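YCAC GENE product (PDB 1YAC) forms an octamer and is probably a hydrolase of unknown specificity, with the three-layer alpha-beta-alpha sandwich of the isochorismatase family. Local coordinates at residues T58-T62 and G63-P67; L124-E128 and E129-V133; A181-A184 and T185-N189. All blocks are in the same frame, centred on the assembly; numbering follows the deposited sequence.

How the contacts relate
From the N terminus, contact 1 comes first: residues 58-67 turn the chain as it leaves strand 54-59 and start the loop that leads to helix 70-75. Contact 2 closes the reversal at the end of helix 115-128, where residues 124-133 feed strand 132-136 and complete a beta-alpha-beta unit. Contact 3 lies within one helix, 180-190, and closes no loop beyond its own turns. The three follow in series, none nested in or crossing another. Contacts 1 and 2 both reach the same parallel sheet, their centres about 26 Å apart, and both touch neighbouring subunits. Contact 3, whose centre is about 31 Å from that of contact 2, lies on the opposite side of the chain's centre from it.

Contact 1: residues T58-T62 and G63-P67; sequences TSAET and GPNGP. Unlike the reference sequence in segment 58-62: Ala60 (reference Phe).
Asn65 ND2 donates to Ser59 O at 2.9 Å, a nearly straight bond (N-H...O 161°) that lies close to the amide plane of Asn65 but meets the carbonyl from above its plane. Asn65 CG stands anti to its own carbonyl carbon, beside the backbone N (chi1 -74°), which swings the amide back over the end of the strand. A water donates to Ala60 O at 2.8 Å and accepts from Asn65 N. Within the turn, Gly63 N gives a weak bond to Glu61 O (3.3 Å), and Gly66 O approaches Glu61 CA in a CA-H...O contact. Gly66 has a positive phi at which a CB would be jammed against the preceding carbonyl oxygen. Nearer the strand, Thr58 OG1 donates to Glu61 OE1 at 2.6 Å, from above the carboxylate plane; Tyr81 OH also bonds OE1. Asn65 OD1 is taken by Tyr194 OH of a second subunit, so this amide spans turn and interface. Gly66 N bonds Gly63 O (i to i+3), marking a beta turn just beyond the C-terminal end of strand 54-59, tied back by Asn65. It lies beside strand 81-84, the outermost of the sheet within this chain, and leads toward helix 70-75.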
loop_
_atom_site.group_PDB
_atom_site.type_symbol
_atom_site.label_atom_id
_atom_site.label_comp_id
_atom_site.label_asym_id
_atom_site.label_seq_id
_atom_site.Cartn_x
_atom_site.Cartn_y
_atom_site.Cartn_z
ATOM N N THR A 58 -2.464 -34.344 0.210
ATOM C CA THR A 58 -1.559 -33.673 -0.715
ATOM C C THR A 58 -1.987 -33.969 -2.136
ATOM O O THR A 58 -2.692 -34.946 -2.400
ATOM C CB THR A 58 -0.105 -34.139 -0.539
ATOM O OG1 THR A 58 -0.031 -35.543 -0.803
ATOM C CG2 THR A 58 0.401 -33.847 0.877
ATOM N N SER A 59 -1.536 -33.126 -3.053
ATOM C CA SER A 59 -1.863 -33.264 -4.461
ATOM C C SER A 59 -0.586 -33.484 -5.254
ATOM O O SER A 59 0.334 -32.657 -5.194
ATOM C CB SER A 59 -2.552 -31.982 -4.947
ATOM O OG SER A 59 -2.724 -32.002 -6.347
ATOM N N ALA A 60 -0.530 -34.619 -5.948
ATOM C CA ALA A 60 0.611 -34.992 -6.797
ATOM C C ALA A 60 1.955 -34.608 -6.190
ATOM O O ALA A 60 2.804 -33.994 -6.846
ATOM C CB ALA A 60 0.452 -34.381 -8.195
ATOM N N GLU A 61 2.152 -35.010 -4.941
ATOM C CA GLU A 61 3.374 -34.704 -4.209
ATOM C C GLU A 61 4.664 -35.215 -4.829
ATOM O O GLU A 61 5.741 -34.780 -4.436
ATOM C CB GLU A 61 3.264 -35.206 -2.777
ATOM C CG GLU A 61 3.134 -36.708 -2.653
ATOM C CD GLU A 61 3.006 -37.142 -1.212
ATOM O OE1 GLU A 61 2.383 -36.406 -0.418
ATOM O OE2 GLU A 61 3.531 -38.224 -0.872
ATOM N N THR A 62 4.568 -36.167 -5.751
ATOM C CA THR A 62 5.763 -36.688 -6.413
ATOM C C THR A 62 5.874 -35.982 -7.752
ATOM O O THR A 62 5.734 -36.579 -8.816
ATOM C CB THR A 62 5.687 -38.205 -6.615
ATOM O OG1 THR A 62 4.419 -38.550 -7.192
ATOM C CG2 THR A 62 5.849 -38.909 -5.282
ATOM N N GLY A 63 6.028 -34.675 -7.675
ATOM C CA GLY A 63 6.137 -33.855 -8.858
ATOM C C GLY A 63 6.520 -32.474 -8.382
ATOM O O GLY A 63 6.981 -32.310 -7.244
ATOM N N PRO A 64 6.297 -31.449 -9.209
ATOM C CA PRO A 64 6.630 -30.067 -8.854
ATOM C C PRO A 64 5.971 -29.591 -7.553
ATOM O O PRO A 64 6.543 -28.773 -6.828
ATOM C CB PRO A 64 6.102 -29.277 -10.051
ATOM C CG PRO A 64 6.204 -30.249 -11.172
ATOM C CD PRO A 64 5.712 -31.522 -10.555
ATOM N N ASN A 65 4.773 -30.101 -7.264
ATOM C CA ASN A 65 4.025 -29.710 -6.068
ATOM C C ASN A 65 4.836 -29.936 -4.797
ATOM O O ASN A 65 4.772 -29.140 -3.840
ATOM C CB ASN A 65 2.672 -30.430 -6.014
ATOM C CG ASN A 65 1.666 -29.859 -7.015
ATOM O OD1 ASN A 65 1.995 -28.974 -7.819
ATOM N ND2 ASN A 65 0.436 -30.352 -6.968
ATOM N N GLY A 66 5.625 -31.005 -4.803
ATOM C CA GLY A 66 6.483 -31.288 -3.670
ATOM C C GLY A 66 5.816 -31.979 -2.505
ATOM O O GLY A 66 4.590 -32.111 -2.466
ATOM N N PRO A 67 6.617 -32.411 -1.520
ATOM C CA PRO A 67 6.134 -33.102 -0.329
ATOM C C PRO A 67 5.456 -32.169 0.649
ATOM O O PRO A 67 5.641 -30.954 0.595
ATOM C CB PRO A 67 7.422 -33.662 0.270
ATOM C CG PRO A 67 8.419 -32.594 -0.044
ATOM C CD PRO A 67 8.083 -32.245 -1.476
HETATM O O HOH W 1 3.322 -31.972 -8.719
#

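Contact 2: residues L124-E128 and E129-V133; sequences LSAIE and EGFDV
Val133 and Ile127 cross at about a right angle, with Val133 CG2 3.7 Å from Ile127 CG1. The same methyl lies 3.8 Å from Ala126 CB, so one branch of the valine touches two successive residues of the helix. With CG1 anti to the backbone N (chi1 178°), CG2 is left beside that N, facing the helix. Phe131 presents its ring edge: Ala126 O lies near the ring plane, 3.5 Å from CD2, while Ala126 CB keeps a looser apolar contact with the same carbon.

The backbone turns between these groups as a Schellman motif. Phe131 N donates to Ala126 O (3.0 Å, N-H...O 158°) and Gly130 N to Ile127 O (2.9 Å), the second from well above the carbonyl plane. Gly130 carries the positive phi, 99°, at which a CB would press on the carbonyl oxygen before it.

Glu129 leads its carboxylate to Lys101 (salt bridge) and Trp91 NE1; Glu128 OE1 accepts from Tyr5 N of a second subunit. Backbone N-H groups, a water shared with Phe131 O and, for Ile127 O, Thr2 OG1 of that subunit meet the carbonyls of Ala126 and Ile127, so the helix can probably end without stranding them. In the helix-to-strand turn of the beta-alpha-beta unit 107-112, 115-128, 132-136, the aliphatic carbons of Ala126, Ile127 and Val133 and the ring of Phe131 probably hold the new strand against the helix.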
loop_
_atom_site.group_PDB
_atom_site.type_symbol
_atom_site.label_atom_id
_atom_site.label_comp_id
_atom_site.label_asym_id
_atom_site.label_seq_id
_atom_site.Cartn_x
_atom_site.Cartn_y
_atom_site.Cartn_z
ATOM N N LEU A 124 -16.812 -25.940 -0.182
ATOM C CA LEU A 124 -18.120 -25.857 -0.822
ATOM C C LEU A 124 -18.793 -27.227 -0.873
ATOM O O LEU A 124 -20.001 -27.345 -0.650
ATOM C CB LEU A 124 -17.981 -25.260 -2.234
ATOM C CG LEU A 124 -17.427 -23.830 -2.290
ATOM C CD1 LEU A 124 -17.213 -23.386 -3.736
ATOM C CD2 LEU A 124 -18.364 -22.880 -1.564
ATOM N N SER A 125 -18.009 -28.257 -1.173
ATOM C CA SER A 125 -18.523 -29.628 -1.237
ATOM C C SER A 125 -19.037 -30.051 0.138
ATOM O O SER A 125 -20.125 -30.615 0.255
ATOM C CB SER A 125 -17.416 -30.590 -1.687
ATOM O OG SER A 125 -17.037 -30.372 -3.049
ATOM N N ALA A 126 -18.265 -29.735 1.174
ATOM C CA ALA A 126 -18.617 -30.076 2.552
ATOM C C ALA A 126 -19.894 -29.360 3.015
ATOM O O ALA A 126 -20.728 -29.948 3.712
ATOM C CB ALA A 126 -17.445 -29.771 3.485
ATOM N N ILE A 127 -20.050 -28.099 2.615
ATOM C CA ILE A 127 -21.242 -27.332 2.967
ATOM C C ILE A 127 -22.451 -28.015 2.325
ATOM O O ILE A 127 -23.479 -28.213 2.987
ATOM C CB ILE A 127 -21.131 -25.842 2.501
ATOM C CG1 ILE A 127 -20.177 -25.079 3.429
ATOM C CG2 ILE A 127 -22.517 -25.158 2.467
ATOM C CD1 ILE A 127 -19.796 -23.695 2.925
ATOM N N GLU A 128 -22.317 -28.434 1.068
ATOM C CA GLU A 128 -23.430 -29.113 0.397
ATOM C C GLU A 128 -23.793 -30.406 1.132
ATOM O O GLU A 128 -24.956 -30.790 1.196
ATOM C CB GLU A 128 -23.098 -29.436 -1.061
ATOM C CG GLU A 128 -24.192 -30.248 -1.748
ATOM C CD GLU A 128 -23.924 -30.506 -3.218
ATOM O OE1 GLU A 128 -23.294 -29.659 -3.888
ATOM O OE2 GLU A 128 -24.374 -31.558 -3.718
ATOM N N GLU A 129 -22.788 -31.071 1.690
ATOM C CA GLU A 129 -23.010 -32.310 2.428
ATOM C C GLU A 129 -23.591 -32.089 3.827
ATOM O O GLU A 129 -23.898 -33.051 4.523
ATOM C CB GLU A 129 -21.720 -33.132 2.511
ATOM C CG GLU A 129 -21.286 -33.740 1.184
ATOM C CD GLU A 129 -21.086 -35.248 1.251
ATOM O OE1 GLU A 129 -21.637 -35.897 2.161
ATOM O OE2 GLU A 129 -20.383 -35.799 0.381
ATOM N N GLY A 130 -23.735 -30.835 4.245
ATOM C CA GLY A 130 -24.306 -30.562 5.547
ATOM C C GLY A 130 -23.355 -30.257 6.681
ATOM O O GLY A 130 -23.791 -30.101 7.822
ATOM N N PHE A 131 -22.062 -30.162 6.399
ATOM C CA PHE A 131 -21.101 -29.847 7.458
ATOM C C PHE A 131 -21.058 -28.347 7.766
ATOM O O PHE A 131 -21.401 -27.514 6.923
ATOM C CB PHE A 131 -19.686 -30.276 7.046
ATOM C CG PHE A 131 -19.474 -31.764 7.018
ATOM C CD1 PHE A 131 -19.044 -32.439 8.156
ATOM C CD2 PHE A 131 -19.666 -32.485 5.840
ATOM C CE1 PHE A 131 -18.801 -33.818 8.117
ATOM C CE2 PHE A 131 -19.429 -33.854 5.789
ATOM C CZ PHE A 131 -18.994 -34.519 6.932
ATOM N N ASP A 132 -20.653 -28.008 8.981
ATOM C CA ASP A 132 -20.476 -26.612 9.360
ATOM C C ASP A 132 -19.003 -26.373 9.070
ATOM O O ASP A 132 -18.142 -26.999 9.677
ATOM C CB ASP A 132 -20.797 -26.409 10.834
ATOM C CG ASP A 132 -22.276 -26.495 11.096
ATOM O OD1 ASP A 132 -23.041 -26.036 10.218
ATOM O OD2 ASP A 132 -22.674 -27.050 12.138
ATOM N N VAL A 133 -18.725 -25.483 8.130
ATOM C CA VAL A 133 -17.356 -25.219 7.705
ATOM C C VAL A 133 -16.796 -23.902 8.210
ATOM O O VAL A 133 -17.440 -22.860 8.115
ATOM C CB VAL A 133 -17.265 -25.272 6.153
ATOM C CG1 VAL A 133 -15.859 -24.950 5.663
ATOM C CG2 VAL A 133 -17.699 -26.652 5.648
HETATM O O HOH W 2 -23.860 -27.067 5.649
#

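Contact 3: residues A181-A184 and T185-N189; sequences AGLA and TLFSN. Unlike the reference sequence in segment 181-184: Ala181 (reference Glu).
Residues 181-189 lie within helix 180-190, with i to i+4 hydrogen bonds from Leu186 N to Gly182 O (3.2 Å), Phe187 N to Leu183 O and Ser188 N to Ala184 O. The side-chain contact with most atoms involved joins Leu183 to Phe187, one turn on. The leucine's CG sits over a face of the phenyl ring, 3.9 Å from its centroid and 27° off the normal, which meets the geometry of a CH-pi contact. Both methyls reach the far end of the ring as well, with CD2 3.6 Å from Phe187 CE2 and CD1 against CZ. Leu183 has CG anti to the backbone N (chi1 -166°), and this carries the branch along the helix to the ring. Leu183 O lies 3.4 Å above the same ring plane, offset toward the rim, while accepting the phenylalanine's N-H nearly along the C=O axis. With an alanine at Phe187 the ring beneath the leucine branch is gone, and Leu183 would probably lose its CH-pi partner and face a gap toward helix 165-173.

At the polar side, Ala181 O is gripped twice by Thr185, a common intrahelical pattern: N donates at 2.9 Å and OG1 at 2.8 Å, from opposite faces of the carbonyl plane. The hydroxyl gets there because OG1 is anti to the threonine's own carbonyl carbon (chi1 -65°), folding it back along the helix.

Phe187 meets the ring of Phe166 and touches Ala169 and Cys170. Buried Leu183, Leu186 and Phe187 set against exposed Ala181 and Thr185 mark an amphipathic helix, here packed against helices 33-49, 165-173 and 192-204.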
loop_
_atom_site.group_PDB
_atom_site.type_symbol
_atom_site.label_atom_id
_atom_site.label_comp_id
_atom_site.label_asym_id
_atom_site.label_seq_id
_atom_site.Cartn_x
_atom_site.Cartn_y
_atom_site.Cartn_z
ATOM N N ALA A 181 -1.555 -22.290 31.247
ATOM C CA ALA A 181 -0.216 -22.502 30.709
ATOM C C ALA A 181 -0.201 -23.025 29.275
ATOM O O ALA A 181 0.590 -22.564 28.452
ATOM C CB ALA A 181 0.575 -23.437 31.621
ATOM N N GLY A 182 -1.088 -23.968 28.981
ATOM C CA GLY A 182 -1.158 -24.536 27.649
ATOM C C GLY A 182 -1.506 -23.526 26.574
ATOM O O GLY A 182 -0.824 -23.445 25.542
ATOM N N LEU A 183 -2.571 -22.761 26.796
ATOM C CA LEU A 183 -2.982 -21.763 25.813
ATOM C C LEU A 183 -1.926 -20.665 25.720
ATOM O O LEU A 183 -1.580 -20.216 24.627
ATOM C CB LEU A 183 -4.327 -21.148 26.193
ATOM C CG LEU A 183 -5.011 -20.345 25.085
ATOM C CD1 LEU A 183 -5.538 -21.310 24.012
ATOM C CD2 LEU A 183 -6.152 -19.513 25.683
ATOM N N ALA A 184 -1.402 -20.257 26.873
ATOM C CA ALA A 184 -0.380 -19.223 26.936
ATOM C C ALA A 184 0.852 -19.627 26.129
ATOM O O ALA A 184 1.469 -18.789 25.473
ATOM C CB ALA A 184 0.012 -18.957 28.387
ATOM N N THR A 185 1.215 -20.905 26.193
ATOM C CA THR A 185 2.365 -21.413 25.457
ATOM C C THR A 185 2.113 -21.325 23.958
ATOM O O THR A 185 2.982 -20.868 23.204
ATOM C CB THR A 185 2.699 -22.873 25.870
ATOM O OG1 THR A 185 3.111 -22.884 27.240
ATOM C CG2 THR A 185 3.839 -23.440 25.029
ATOM N N LEU A 186 0.914 -21.718 23.534
ATOM C CA LEU A 186 0.543 -21.669 22.120
ATOM C C LEU A 186 0.644 -20.224 21.627
ATOM O O LEU A 186 1.216 -19.955 20.571
ATOM C CB LEU A 186 -0.889 -22.184 21.922
ATOM C CG LEU A 186 -1.480 -22.075 20.504
ATOM C CD1 LEU A 186 -0.865 -23.145 19.610
ATOM C CD2 LEU A 186 -3.003 -22.243 20.550
ATOM N N PHE A 187 0.103 -19.297 22.407
ATOM C CA PHE A 187 0.127 -17.886 22.039
ATOM C C PHE A 187 1.549 -17.320 22.018
ATOM O O PHE A 187 1.953 -16.635 21.070
ATOM C CB PHE A 187 -0.760 -17.082 22.995
ATOM C CG PHE A 187 -2.239 -17.365 22.855
ATOM C CD1 PHE A 187 -2.731 -18.155 21.810
ATOM C CD2 PHE A 187 -3.143 -16.827 23.768
ATOM C CE1 PHE A 187 -4.099 -18.406 21.680
ATOM C CE2 PHE A 187 -4.512 -17.071 23.647
ATOM C CZ PHE A 187 -4.991 -17.865 22.599
ATOM N N SER A 188 2.313 -17.618 23.057
ATOM C CA SER A 188 3.687 -17.138 23.149
ATOM C C SER A 188 4.549 -17.635 21.974
ATOM O O SER A 188 5.369 -16.890 21.435
ATOM C CB SER A 188 4.300 -17.577 24.492
ATOM O OG SER A 188 5.639 -17.125 24.623
ATOM N N ASN A 189 4.326 -18.882 21.566
ATOM C CA ASN A 189 5.077 -19.471 20.458
ATOM C C ASN A 189 4.708 -18.926 19.091
ATOM O O ASN A 189 5.497 -19.028 18.155
ATOM C CB ASN A 189 4.881 -20.993 20.419
ATOM C CG ASN A 189 5.509 -21.687 21.615
ATOM O OD1 ASN A 189 6.530 -21.236 22.124
ATOM N ND2 ASN A 189 4.836 -22.677 22.150
#